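Local coordinates for enterobactin synthetase component F-related protein (Vibrio cholerae serotype O1, PDB 4OXI) that probably activates glycine with ATP, passing through glycyl-adenosine-5'-phosphate, in a lipopolysaccharide modification pathway linked to antimicrobial peptide resistance, at residues D90-L94 with Q95-R99; D178-P181 with L182-Y186; E288-K291 with L292-A295; E346-Q349 with Q350-Q354; L433-Q436 with S437-Q441. All coordinates share one frame; numbering follows the deposited sequence.

The five contacts follow one another along the chain, and none touches another. Contacts 1 and 2 lie about 22 Å apart, centre to centre, beside one parallel sheet: helix 78-95 leads into strand 99-102, and helix 180-185 links strands 170-173 and 190-193. Contact 4 lies on the opposite side of the chain's centre from contacts 1 and 2, on the helix between strands 332-336 and 356-360. Contact 3 is about 19 Å from contact 4, centre to centre, and both pack on helix 311-318. Contact 5 passes from helix 432-438 into an antiparallel sheet. All five lie at or near helix ends. Side chains of contacts 3, 4 and 5 come within about 11 to 14 Å of the bound glycyl-adenylate.

Contact 1: residues D90-L94 with Q95-R99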
loop_
_atom_site.group_PDB
_atom_site.type_symbol
_atom_site.label_atom_id
_atom_site.label_comp_id
_atom_site.label_asym_id
_atom_site.label_seq_id
_atom_site.Cartn_x
_atom_site.Cartn_y
_atom_site.Cartn_z
ATOM N N ASP A 90 6.972 -17.630 -17.270
ATOM C CA ASP A 90 7.754 -18.727 -17.834
ATOM C C ASP A 90 9.162 -18.266 -18.164
ATOM O O ASP A 90 10.126 -18.971 -17.909
ATOM C CB ASP A 90 7.104 -19.275 -19.108
ATOM C CG ASP A 90 5.886 -20.135 -18.829
ATOM O OD1 ASP A 90 5.644 -20.483 -17.644
ATOM O OD2 ASP A 90 5.169 -20.463 -19.804
ATOM N N TYR A 91 9.276 -17.082 -18.754
ATOM C CA TYR A 91 10.566 -16.558 -19.152
ATOM C C TYR A 91 11.436 -16.314 -17.904
ATOM O O TYR A 91 12.596 -16.746 -17.853
ATOM C CB TYR A 91 10.357 -15.279 -19.972
ATOM C CG TYR A 91 11.558 -14.776 -20.740
ATOM C CD1 TYR A 91 11.611 -14.867 -22.131
ATOM C CD2 TYR A 91 12.624 -14.182 -20.084
ATOM C CE1 TYR A 91 12.704 -14.383 -22.838
ATOM C CE2 TYR A 91 13.718 -13.701 -20.777
ATOM C CZ TYR A 91 13.751 -13.801 -22.148
ATOM O OH TYR A 91 14.842 -13.306 -22.827
ATOM N N TRP A 92 10.870 -15.649 -16.895
ATOM C CA TRP A 92 11.585 -15.399 -15.636
ATOM C C TRP A 92 12.050 -16.680 -14.939
ATOM O O TRP A 92 13.139 -16.712 -14.397
ATOM C CB TRP A 92 10.705 -14.594 -14.675
ATOM C CG TRP A 92 10.486 -13.199 -15.127
ATOM C CD1 TRP A 92 11.275 -12.485 -15.982
ATOM C CD2 TRP A 92 9.403 -12.330 -14.753
ATOM N NE1 TRP A 92 10.752 -11.225 -16.162
ATOM C CE2 TRP A 92 9.602 -11.106 -15.420
ATOM C CE3 TRP A 92 8.289 -12.471 -13.918
ATOM C CZ2 TRP A 92 8.728 -10.022 -15.277
ATOM C CZ3 TRP A 92 7.420 -11.386 -13.766
ATOM C CH2 TRP A 92 7.642 -10.185 -14.449
ATOM N N HIS A 93 11.214 -17.718 -14.932
ATOM C CA HIS A 93 11.604 -19.025 -14.395
ATOM C C HIS A 93 12.838 -19.583 -15.102
ATOM O O HIS A 93 13.772 -20.063 -14.452
ATOM C CB HIS A 93 10.460 -20.031 -14.526
ATOM C CG HIS A 93 9.395 -19.864 -13.491
ATOM N ND1 HIS A 93 8.224 -20.591 -13.508
ATOM C CD2 HIS A 93 9.324 -19.052 -12.410
ATOM C CE1 HIS A 93 7.479 -20.239 -12.474
ATOM N NE2 HIS A 93 8.120 -19.305 -11.794
ATOM N N LEU A 94 12.835 -19.516 -16.432
ATOM C CA LEU A 94 13.960 -19.999 -17.221
ATOM C C LEU A 94 15.196 -19.151 -16.982
ATOM O O LEU A 94 16.319 -19.641 -17.100
ATOM C CB LEU A 94 13.609 -19.998 -18.708
ATOM C CG LEU A 94 12.416 -20.891 -19.044
ATOM C CD1 LEU A 94 12.187 -20.891 -20.544
ATOM C CD2 LEU A 94 12.639 -22.318 -18.550
ATOM N N GLN A 95 14.996 -17.880 -16.650
ATOM C CA GLN A 95 16.107 -16.980 -16.334
ATOM C C GLN A 95 16.582 -17.147 -14.896
ATOM O O GLN A 95 17.629 -16.635 -14.529
ATOM C CB GLN A 95 15.689 -15.518 -16.543
ATOM C CG GLN A 95 15.606 -15.089 -18.004
ATOM C CD GLN A 95 16.978 -15.020 -18.647
ATOM O OE1 GLN A 95 17.354 -15.893 -19.425
ATOM N NE2 GLN A 95 17.735 -13.991 -18.312
ATOM N N GLY A 96 15.809 -17.846 -14.075
ATOM C CA GLY A 96 16.162 -17.984 -12.668
ATOM C C GLY A 96 16.011 -16.687 -11.892
ATOM O O GLY A 96 16.756 -16.425 -10.947
ATOM N N VAL A 97 15.044 -15.874 -12.312
ATOM C CA VAL A 97 14.709 -14.626 -11.650
ATOM C C VAL A 97 13.789 -14.935 -10.493
ATOM O O VAL A 97 12.834 -15.689 -10.660
ATOM C CB VAL A 97 13.964 -13.688 -12.629
ATOM C CG1 VAL A 97 13.439 -12.462 -11.912
ATOM C CG2 VAL A 97 14.890 -13.267 -13.753
ATOM N N GLN A 98 14.056 -14.354 -9.324
ATOM C CA GLN A 98 13.130 -14.479 -8.193
ATOM C C GLN A 98 12.458 -13.142 -7.864
ATOM O O GLN A 98 11.270 -13.098 -7.527
ATOM C CB GLN A 98 13.845 -15.021 -6.947
ATOM C CG GLN A 98 12.977 -14.954 -5.671
ATOM C CD GLN A 98 11.716 -15.819 -5.753
ATOM O OE1 GLN A 98 11.739 -16.912 -6.324
ATOM N NE2 GLN A 98 10.610 -15.331 -5.182
ATOM N N ARG A 99 13.217 -12.051 -7.967
ATOM C CA ARG A 99 12.699 -10.732 -7.620
ATOM C C ARG A 99 12.652 -9.799 -8.831
ATOM O O ARG A 99 13.651 -9.632 -9.539
ATOM C CB ARG A 99 13.539 -10.105 -6.498
ATOM C CG ARG A 99 13.599 -10.965 -5.225
ATOM C CD ARG A 99 14.310 -10.244 -4.088
ATOM N NE ARG A 99 14.207 -10.991 -2.839
ATOM C CZ ARG A 99 14.795 -10.626 -1.703
ATOM N NH1 ARG A 99 15.514 -9.517 -1.652
ATOM N NH2 ARG A 99 14.667 -11.373 -0.623
#
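The chain at W92 and V97 closes the end of helix 78-95. V97 N donates to W92 O at 2.9 Å, and the bond is fairly straight at 166°. G96 N donates to H93 O at 3.0 Å, but it stands above that carbonyl plane. Q95 N keeps a normal last-turn bond to Y91 O. G96 has positive phi (70°), which turns the chain away from the helix.

Two side-chain pairs follow this backbone. Y91 and Q95 lie side by side and point the same way. CG of Q95 sits 3.6 Å from Y91 CE2, with the ring and amide planes 46° apart. The first torsion of Q95 sets CG beside its own backbone N, and this places it against the tyrosine. The Y91 hydroxyl is bonded to H192, and the two rings meet. CB of V97 rests 4.0 Å from CB of W92. The W92 ring is buried, edge-to-face with Y172 and against A113 and A116 of helix 108-119. V97 also touches Y172, so the helix end and the outgoing chain share one aromatic neighbour. The arrangement is a Schellman motif, and here it ends a helix that leads into strand 99-102 of a parallel sheet.

Contact 2: residues D178-P181 with L182-Y186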
loop_
_atom_site.group_PDB
_atom_site.type_symbol
_atom_site.label_atom_id
_atom_site.label_comp_id
_atom_site.label_asym_id
_atom_site.label_seq_id
_atom_site.Cartn_x
_atom_site.Cartn_y
_atom_site.Cartn_z
ATOM N N ASP A 178 9.235 -0.309 -27.893
ATOM C CA ASP A 178 10.423 -0.330 -28.735
ATOM C C ASP A 178 11.657 -0.093 -27.877
ATOM O O ASP A 178 11.943 1.037 -27.487
ATOM C CB ASP A 178 10.341 0.701 -29.869
ATOM C CG ASP A 178 11.522 0.597 -30.851
ATOM O OD1 ASP A 178 12.193 -0.464 -30.890
ATOM O OD2 ASP A 178 11.772 1.570 -31.597
ATOM N N VAL A 179 12.379 -1.171 -27.581
ATOM C CA VAL A 179 13.545 -1.093 -26.709
ATOM C C VAL A 179 14.839 -1.080 -27.525
ATOM O O VAL A 179 15.925 -0.950 -26.966
ATOM C CB VAL A 179 13.555 -2.233 -25.647
ATOM C CG1 VAL A 179 12.377 -2.085 -24.699
ATOM C CG2 VAL A 179 13.535 -3.605 -26.306
ATOM N N GLU A 180 14.705 -1.178 -28.848
ATOM C CA GLU A 180 15.863 -1.214 -29.746
ATOM C C GLU A 180 16.870 -0.076 -29.594
ATOM O O GLU A 180 18.062 -0.343 -29.495
ATOM C CB GLU A 180 15.439 -1.380 -31.209
ATOM C CG GLU A 180 15.305 -2.835 -31.629
ATOM C CD GLU A 180 16.561 -3.652 -31.326
ATOM O OE1 GLU A 180 17.690 -3.183 -31.632
ATOM O OE2 GLU A 180 16.412 -4.767 -30.776
ATOM N N PRO A 181 16.408 1.188 -29.561
ATOM C CA PRO A 181 17.408 2.245 -29.360
ATOM C C PRO A 181 18.155 2.121 -28.032
ATOM O O PRO A 181 19.371 2.340 -28.002
ATOM C CB PRO A 181 16.572 3.527 -29.366
ATOM C CG PRO A 181 15.375 3.190 -30.178
ATOM C CD PRO A 181 15.075 1.746 -29.857
ATOM N N LEU A 182 17.455 1.787 -26.950
ATOM C CA LEU A 182 18.120 1.690 -25.657
ATOM C C LEU A 182 19.017 0.465 -25.655
ATOM O O LEU A 182 20.091 0.485 -25.059
ATOM C CB LEU A 182 17.119 1.649 -24.502
ATOM C CG LEU A 182 16.441 2.973 -24.151
ATOM C CD1 LEU A 182 15.215 2.725 -23.311
ATOM C CD2 LEU A 182 17.380 3.861 -23.399
ATOM N N ARG A 183 18.593 -0.583 -26.354
ATOM C CA ARG A 183 19.395 -1.802 -26.456
ATOM C C ARG A 183 20.766 -1.507 -27.056
ATOM O O ARG A 183 21.782 -2.042 -26.604
ATOM C CB ARG A 183 18.698 -2.851 -27.313
ATOM C CG ARG A 183 19.522 -4.123 -27.439
ATOM C CD ARG A 183 18.999 -5.067 -28.514
ATOM N NE ARG A 183 17.569 -5.342 -28.401
ATOM C CZ ARG A 183 17.040 -6.227 -27.564
ATOM N NH1 ARG A 183 17.814 -6.909 -26.732
ATOM N NH2 ARG A 183 15.734 -6.422 -27.552
ATOM N N GLN A 184 20.775 -0.650 -28.074
ATOM C CA GLN A 184 21.995 -0.287 -28.789
ATOM C C GLN A 184 22.817 0.666 -27.951
ATOM O O GLN A 184 24.043 0.587 -27.911
ATOM C CB GLN A 184 21.653 0.391 -30.121
ATOM C CG GLN A 184 20.948 -0.503 -31.135
ATOM C CD GLN A 184 21.774 -1.712 -31.522
ATOM O OE1 GLN A 184 23.004 -1.697 -31.427
ATOM N NE2 GLN A 184 21.104 -2.772 -31.959
ATOM N N GLN A 185 22.132 1.577 -27.278
ATOM C CA GLN A 185 22.825 2.556 -26.467
ATOM C C GLN A 185 23.438 1.961 -25.196
ATOM O O GLN A 185 24.480 2.432 -24.734
ATOM C CB GLN A 185 21.891 3.722 -26.131
ATOM C CG GLN A 185 22.539 4.793 -25.264
ATOM C CD GLN A 185 21.572 5.905 -24.900
ATOM O OE1 GLN A 185 20.396 5.877 -25.286
ATOM N NE2 GLN A 185 22.058 6.893 -24.152
ATOM N N TYR A 186 22.812 0.933 -24.623
ATOM C CA TYR A 186 23.321 0.371 -23.360
ATOM C C TYR A 186 23.649 -1.126 -23.423
ATOM O O TYR A 186 22.934 -1.946 -22.841
ATOM C CB TYR A 186 22.341 0.641 -22.213
ATOM C CG TYR A 186 22.108 2.113 -21.946
ATOM C CD1 TYR A 186 23.077 2.886 -21.332
ATOM C CD2 TYR A 186 20.912 2.721 -22.300
ATOM C CE1 TYR A 186 22.872 4.228 -21.088
ATOM C CE2 TYR A 186 20.698 4.061 -22.061
ATOM C CZ TYR A 186 21.684 4.808 -21.454
ATOM O OH TYR A 186 21.482 6.145 -21.218
#
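E180 and R183 cross at a slant near the start of helix 180-185. The carboxylate and guanidinium planes are only 23° apart, yet the two groups are not coplanar. R183 NE reaches E180 OE2 at 2.7 Å from above the carboxylate plane, 46° out of it. The N-H does not point straight at the oxygen, so this salt bridge is short but bent. R183 starts with CG anti to its backbone N and then bends at chi3 (-51°), which brings NE back to the glutamate. E180 bends at its second torsion and comes to meet it.

The other carboxylate oxygen, OE1, faces Q184. Q184 NE2 donates to it at 3.5 Å, a weak bond, and the amide is turned well away from the carboxylate plane. E180 therefore serves two neighbours on the next turn with different oxygens. The V179 methyl CG2 lies 3.8 Å from R183 NH2, at a slant to the guanidinium. Beneath these side chains, R183 N donates to V179 O at 2.8 Å, and Q185 N to P181 O. D178 OD1 accepts a weak capping bond from E180 N.

R183 has a second hold, since NH1 is bonded to F191 O of strand 190-193. V179 and L182 pack on the same strand. The arginine thus ties the helix to the next strand of this beta-alpha-beta unit, while E180 holds NE and probably offsets its charge.

Contact 3: residues E288-K291 with L292-A295; sequences ELAK and LSPA
The carbonyl of A290 is the main flat group, and S293 N comes over its face. The donor stands above the carbonyl plane, 65° out of it, at 2.9 Å from A290 O. The C=O...N angle is 115°; the donor thus comes from the side of the C=O, as the turn brings it round. S293 OG makes a weak contact with the same oxygen, A290 O, at 3.4 Å. The OG sits between its own backbone N and carbonyl carbon (chi1 49°), which turns it back to A290.

One residue on, the K291 carbonyl oxygen is met by the P294 ring, with CD 3.7 Å from it. P294 also packs on V312 and L315 of helix 311-318, and L292 touches L315. K291 sends its chain the other way. The chain is bent near its end, and its ammonium makes a cation-pi contact with Y261. R106, a like charge, lies close to that ammonium. The K291 side chain is about 13 Å from the bound glycyl-adenosine-5'-phosphate.

A290 to S293 form a type I beta turn. S293 holds the N-cap position without a capping bond from its side chain, and P294 opens helix 294-301. The turn thus joins the chain beyond strand 282-285 to that helix.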
loop_
_atom_site.group_PDB
_atom_site.type_symbol
_atom_site.label_atom_id
_atom_site.label_comp_id
_atom_site.label_asym_id
_atom_site.label_seq_id
_atom_site.Cartn_x
_atom_site.Cartn_y
_atom_site.Cartn_z
ATOM N N GLU A 288 -3.936 8.532 -13.474
ATOM C CA GLU A 288 -3.320 9.567 -12.639
ATOM C C GLU A 288 -4.180 10.831 -12.578
ATOM O O GLU A 288 -4.532 11.300 -11.495
ATOM C CB GLU A 288 -1.931 9.914 -13.180
ATOM C CG GLU A 288 -1.202 10.969 -12.376
ATOM C CD GLU A 288 -0.692 10.445 -11.050
ATOM O OE1 GLU A 288 -0.556 11.253 -10.105
ATOM O OE2 GLU A 288 -0.414 9.224 -10.954
ATOM N N LEU A 289 -4.548 11.349 -13.747
ATOM C CA LEU A 289 -5.364 12.572 -13.853
ATOM C C LEU A 289 -6.838 12.434 -13.434
ATOM O O LEU A 289 -7.627 13.344 -13.701
ATOM C CB LEU A 289 -5.323 13.101 -15.290
ATOM C CG LEU A 289 -4.186 14.046 -15.676
ATOM C CD1 LEU A 289 -3.953 14.001 -17.175
ATOM C CD2 LEU A 289 -4.522 15.456 -15.232
ATOM N N ALA A 290 -7.216 11.313 -12.811
ATOM C CA ALA A 290 -8.587 11.117 -12.316
ATOM C C ALA A 290 -8.613 10.857 -10.824
ATOM O O ALA A 290 -9.683 10.757 -10.238
ATOM C CB ALA A 290 -9.277 9.972 -13.036
ATOM N N LYS A 291 -7.436 10.730 -10.211
ATOM C CA LYS A 291 -7.360 10.500 -8.774
ATOM C C LYS A 291 -7.985 11.656 -8.024
ATOM O O LYS A 291 -8.454 11.493 -6.890
ATOM C CB LYS A 291 -5.905 10.295 -8.330
ATOM C CG LYS A 291 -5.538 8.821 -8.120
ATOM C CD LYS A 291 -4.046 8.551 -8.302
ATOM C CE LYS A 291 -3.255 8.843 -7.042
ATOM N NZ LYS A 291 -3.739 8.051 -5.875
ATOM N N LEU A 292 -8.014 12.818 -8.671
ATOM C CA LEU A 292 -8.588 14.003 -8.054
ATOM C C LEU A 292 -10.091 14.131 -8.304
ATOM O O LEU A 292 -10.728 15.043 -7.774
ATOM C CB LEU A 292 -7.839 15.271 -8.485
ATOM C CG LEU A 292 -6.442 15.378 -7.875
ATOM C CD1 LEU A 292 -5.804 16.713 -8.196
ATOM C CD2 LEU A 292 -6.511 15.164 -6.371
ATOM N N SER A 293 -10.659 13.215 -9.087
ATOM C CA SER A 293 -12.120 13.152 -9.203
ATOM C C SER A 293 -12.643 11.725 -8.988
ATOM O O SER A 293 -13.107 11.068 -9.924
ATOM C CB SER A 293 -12.565 13.697 -10.555
ATOM O OG SER A 293 -11.815 13.106 -11.592
ATOM N N PRO A 294 -12.571 11.238 -7.743
ATOM C CA PRO A 294 -12.882 9.828 -7.503
ATOM C C PRO A 294 -14.366 9.491 -7.670
ATOM O O PRO A 294 -14.686 8.453 -8.261
ATOM C CB PRO A 294 -12.415 9.612 -6.055
ATOM C CG PRO A 294 -12.500 10.971 -5.430
ATOM C CD PRO A 294 -12.115 11.926 -6.521
ATOM N N ALA A 295 -15.253 10.350 -7.177
ATOM C CA ALA A 295 -16.682 10.107 -7.312
ATOM C C ALA A 295 -17.117 10.082 -8.777
ATOM O O ALA A 295 -17.910 9.225 -9.190
ATOM C CB ALA A 295 -17.472 11.147 -6.528
#

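Contact 4: residues E346-Q349 with Q350-Q354; sequences EQWQ and QATQQ
Q349 and Q354 meet where helix 342-352 ends, within the beta-alpha-beta unit of strands 332-336 and 356-360. Q349 NE2 donates to Q354 O at 2.9 Å, and the bond is straight at 170°. The acceptor lies in the Q349 amide plane, but the donor stands above the Q354 carbonyl plane. With CG anti to the backbone N (chi1 -178°) and an extended chain, the Q349 amide reaches past the last turn.

T352 OG1 accepts from Q354 N at 3.0 Å. Its CG2 meets the W348 indole, 3.7 Å from NE1, at a slant. That NE1 is bonded to S333, and the ring is edge-to-face with F335 on strand 332-336. Q354 NE2 bonds T352 O and also P328. One turn back, E346 OE2 lies 3.3 Å from Q350 CG, with carboxylate and amide planes only 15° apart. Q353 takes positive phi, and its NE2 bonds Q350 O at 2.8 Å. The T352 bond to Q354 N makes an ST turn at the helix C-terminus.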
loop_
_atom_site.group_PDB
_atom_site.type_symbol
_atom_site.label_atom_id
_atom_site.label_comp_id
_atom_site.label_asym_id
_atom_site.label_seq_id
_atom_site.Cartn_x
_atom_site.Cartn_y
_atom_site.Cartn_z
ATOM N N GLU A 346 -20.728 9.068 7.019
ATOM C CA GLU A 346 -22.163 9.289 6.814
ATOM C C GLU A 346 -22.452 9.904 5.449
ATOM O O GLU A 346 -23.344 9.443 4.732
ATOM C CB GLU A 346 -22.771 10.150 7.929
ATOM C CG GLU A 346 -24.200 10.639 7.646
ATOM C CD GLU A 346 -25.237 9.514 7.545
ATOM O OE1 GLU A 346 -24.954 8.371 7.978
ATOM O OE2 GLU A 346 -26.348 9.780 7.031
ATOM N N GLN A 347 -21.683 10.922 5.075
ATOM C CA GLN A 347 -21.894 11.561 3.785
ATOM C C GLN A 347 -21.588 10.626 2.614
ATOM O O GLN A 347 -22.243 10.690 1.577
ATOM C CB GLN A 347 -21.096 12.860 3.691
ATOM C CG GLN A 347 -21.719 13.989 4.501
ATOM C CD GLN A 347 -20.819 15.199 4.601
ATOM O OE1 GLN A 347 -19.944 15.267 5.470
ATOM N NE2 GLN A 347 -21.026 16.167 3.715
ATOM N N TRP A 348 -20.604 9.746 2.774
ATOM C CA TRP A 348 -20.297 8.816 1.699
ATOM C C TRP A 348 -21.415 7.784 1.616
ATOM O O TRP A 348 -21.856 7.431 0.519
ATOM C CB TRP A 348 -18.933 8.141 1.909
ATOM C CG TRP A 348 -18.496 7.271 0.744
ATOM C CD1 TRP A 348 -18.778 5.951 0.555
ATOM C CD2 TRP A 348 -17.697 7.675 -0.376
ATOM N NE1 TRP A 348 -18.197 5.501 -0.618
ATOM C CE2 TRP A 348 -17.528 6.543 -1.206
ATOM C CE3 TRP A 348 -17.097 8.883 -0.755
ATOM C CZ2 TRP A 348 -16.792 6.585 -2.393
ATOM C CZ3 TRP A 348 -16.369 8.928 -1.940
ATOM C CH2 TRP A 348 -16.224 7.786 -2.743
ATOM N N GLN A 349 -21.887 7.317 2.771
ATOM C CA GLN A 349 -22.949 6.309 2.789
ATOM C C GLN A 349 -24.286 6.833 2.232
ATOM O O GLN A 349 -25.044 6.080 1.616
ATOM C CB GLN A 349 -23.135 5.712 4.193
ATOM C CG GLN A 349 -24.217 4.624 4.242
ATOM C CD GLN A 349 -24.028 3.659 5.395
ATOM O OE1 GLN A 349 -24.343 3.977 6.550
ATOM N NE2 GLN A 349 -23.509 2.470 5.093
ATOM N N GLN A 350 -24.570 8.119 2.430
ATOM C CA GLN A 350 -25.775 8.711 1.842
ATOM C C GLN A 350 -25.703 8.704 0.322
ATOM O O GLN A 350 -26.724 8.553 -0.352
ATOM C CB GLN A 350 -26.008 10.132 2.360
ATOM C CG GLN A 350 -26.648 10.185 3.751
ATOM C CD GLN A 350 -27.994 9.465 3.807
ATOM O OE1 GLN A 350 -29.000 9.963 3.289
ATOM N NE2 GLN A 350 -28.016 8.282 4.427
ATOM N N ALA A 351 -24.500 8.860 -0.224
ATOM C CA ALA A 351 -24.339 8.816 -1.680
ATOM C C ALA A 351 -24.523 7.413 -2.219
ATOM O O ALA A 351 -25.115 7.236 -3.279
ATOM C CB ALA A 351 -22.994 9.365 -2.098
ATOM N N THR A 352 -24.009 6.410 -1.507
ATOM C CA THR A 352 -24.102 5.043 -2.023
ATOM C C THR A 352 -25.363 4.330 -1.534
ATOM O O THR A 352 -25.837 3.403 -2.188
ATOM C CB THR A 352 -22.863 4.158 -1.636
ATOM O OG1 THR A 352 -22.883 3.875 -0.229
ATOM C CG2 THR A 352 -21.547 4.841 -2.003
ATOM N N GLN A 353 -25.874 4.756 -0.372
ATOM C CA GLN A 353 -26.944 4.054 0.342
ATOM C C GLN A 353 -26.556 2.617 0.633
ATOM O O GLN A 353 -27.420 1.767 0.843
ATOM C CB GLN A 353 -28.271 4.102 -0.435
ATOM C CG GLN A 353 -28.786 5.518 -0.679
ATOM C CD GLN A 353 -29.321 6.151 0.590
ATOM O OE1 GLN A 353 -30.046 5.512 1.347
ATOM N NE2 GLN A 353 -28.953 7.404 0.836
ATOM N N GLN A 354 -25.254 2.341 0.650
ATOM C CA GLN A 354 -24.786 0.964 0.795
ATOM C C GLN A 354 -23.637 0.823 1.815
ATOM O O GLN A 354 -23.124 1.831 2.301
ATOM C CB GLN A 354 -24.483 0.400 -0.599
ATOM C CG GLN A 354 -25.788 0.087 -1.349
ATOM C CD GLN A 354 -25.582 -0.304 -2.792
ATOM O OE1 GLN A 354 -25.677 -1.473 -3.140
ATOM N NE2 GLN A 354 -25.316 0.679 -3.648
#

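Contact 5: residues L433-Q436 with S437-Q441; sequences LNTQ and SAFFQ
S437, T435 and F439 carry this contact at the end of helix 432-438. S437 turns back on the preceding turn. Its OG sits between its own backbone N and carbonyl carbon (chi1 59°) and donates to N434 O at 3.1 Å. The hydroxyl comes from above that carbonyl plane, 40° out of it. The serine backbone N also bonds L433 O, at 3.2 Å, so both donors of S437, N and OG, are used on the preceding turn.

T435 contributes mainly its carbonyl oxygen, which two backbone N-H groups grip. F439 N meets it at 2.8 Å, nearly along the C=O axis. A438 N comes from above the carbonyl plane at 3.3 Å. The shared acceptor sits where the helix ends: F439 is the first residue to leave helical angles, and it begins strand 439-442 of the antiparallel sheet. That strand pairs with strand 445-457, where F440 shares backbone bonds with W447.

F439 sets its ring edge to the same T435 oxygen. CD2 is 3.4 Å from T435 O, close to the ring plane. CG2 of T435 lies farther off, 4.2 Å from CD2. The ring is buried against L424, V425 and L446, and it meets the Y448 ring with the planes about 50° apart. The T435 hydroxyl is bonded to D431 O and Y428 N, and N434 ND2 to D431 OD2.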
loop_
_atom_site.group_PDB
_atom_site.type_symbol
_atom_site.label_atom_id
_atom_site.label_comp_id
_atom_site.label_asym_id
_atom_site.label_seq_id
_atom_site.Cartn_x
_atom_site.Cartn_y
_atom_site.Cartn_z
ATOM N N LEU A 433 18.200 -3.971 13.945
ATOM C CA LEU A 433 17.922 -2.956 14.952
ATOM C C LEU A 433 16.450 -2.534 14.980
ATOM O O LEU A 433 15.823 -2.589 16.038
ATOM C CB LEU A 433 18.858 -1.751 14.819
ATOM C CG LEU A 433 20.263 -2.057 15.365
ATOM C CD1 LEU A 433 21.178 -0.843 15.322
ATOM C CD2 LEU A 433 20.192 -2.632 16.784
ATOM N N ASN A 434 15.891 -2.129 13.839
ATOM C CA ASN A 434 14.459 -1.805 13.800
ATOM C C ASN A 434 13.566 -3.015 14.100
ATOM O O ASN A 434 12.507 -2.872 14.717
ATOM C CB ASN A 434 14.060 -1.154 12.472
ATOM C CG ASN A 434 14.609 0.253 12.331
ATOM O OD1 ASN A 434 14.171 1.177 13.021
ATOM N ND2 ASN A 434 15.564 0.427 11.428
ATOM N N THR A 435 14.000 -4.201 13.681
ATOM C CA THR A 435 13.264 -5.429 13.982
ATOM C C THR A 435 13.192 -5.673 15.488
ATOM O O THR A 435 12.118 -5.954 16.029
ATOM C CB THR A 435 13.922 -6.637 13.328
ATOM O OG1 THR A 435 13.851 -6.495 11.904
ATOM C CG2 THR A 435 13.223 -7.923 13.752
ATOM N N GLN A 436 14.343 -5.560 16.150
ATOM C CA GLN A 436 14.454 -5.763 17.594
ATOM C C GLN A 436 13.581 -4.793 18.384
ATOM O O GLN A 436 12.988 -5.162 19.394
ATOM C CB GLN A 436 15.912 -5.610 18.036
ATOM C CG GLN A 436 16.077 -5.330 19.525
ATOM C CD GLN A 436 17.494 -4.910 19.903
ATOM O OE1 GLN A 436 18.150 -4.157 19.175
ATOM N NE2 GLN A 436 17.972 -5.401 21.047
ATOM N N SER A 437 13.485 -3.554 17.923
ATOM C CA SER A 437 12.708 -2.569 18.665
ATOM C C SER A 437 11.189 -2.679 18.435
ATOM O O SER A 437 10.400 -2.275 19.286
ATOM C CB SER A 437 13.207 -1.158 18.352
ATOM O OG SER A 437 13.109 -0.889 16.968
ATOM N N ALA A 438 10.773 -3.235 17.302
ATOM C CA ALA A 438 9.345 -3.269 16.982
ATOM C C ALA A 438 8.718 -4.648 17.192
ATOM O O ALA A 438 7.523 -4.760 17.461
ATOM C CB ALA A 438 9.101 -2.776 15.561
ATOM N N PHE A 439 9.526 -5.691 17.064
ATOM C CA PHE A 439 9.038 -7.056 17.160
ATOM C C PHE A 439 9.620 -7.702 18.415
ATOM O O PHE A 439 10.774 -7.448 18.757
ATOM C CB PHE A 439 9.466 -7.863 15.928
ATOM C CG PHE A 439 8.898 -7.355 14.628
ATOM C CD1 PHE A 439 7.868 -8.043 13.996
ATOM C CD2 PHE A 439 9.396 -6.197 14.028
ATOM C CE1 PHE A 439 7.354 -7.594 12.791
ATOM C CE2 PHE A 439 8.872 -5.742 12.836
ATOM C CZ PHE A 439 7.849 -6.449 12.216
ATOM N N PHE A 440 8.828 -8.527 19.097
ATOM C CA PHE A 440 9.316 -9.236 20.277
ATOM C C PHE A 440 8.523 -10.512 20.522
ATOM O O PHE A 440 7.381 -10.649 20.070
ATOM C CB PHE A 440 9.272 -8.341 21.513
ATOM C CG PHE A 440 7.880 -8.015 21.970
ATOM C CD1 PHE A 440 7.187 -6.958 21.405
ATOM C CD2 PHE A 440 7.261 -8.767 22.960
ATOM C CE1 PHE A 440 5.897 -6.656 21.816
ATOM C CE2 PHE A 440 5.966 -8.466 23.384
ATOM C CZ PHE A 440 5.285 -7.413 22.810
ATOM N N GLN A 441 9.142 -11.455 21.223
ATOM C CA GLN A 441 8.492 -12.722 21.545
ATOM C C GLN A 441 7.782 -12.607 22.868
ATOM O O GLN A 441 8.217 -11.876 23.751
ATOM C CB GLN A 441 9.517 -13.847 21.626
ATOM C CG GLN A 441 10.013 -14.308 20.280
ATOM C CD GLN A 441 9.000 -15.181 19.586
ATOM O OE1 GLN A 441 8.096 -15.726 20.229
ATOM N NE2 GLN A 441 9.139 -15.329 18.269
#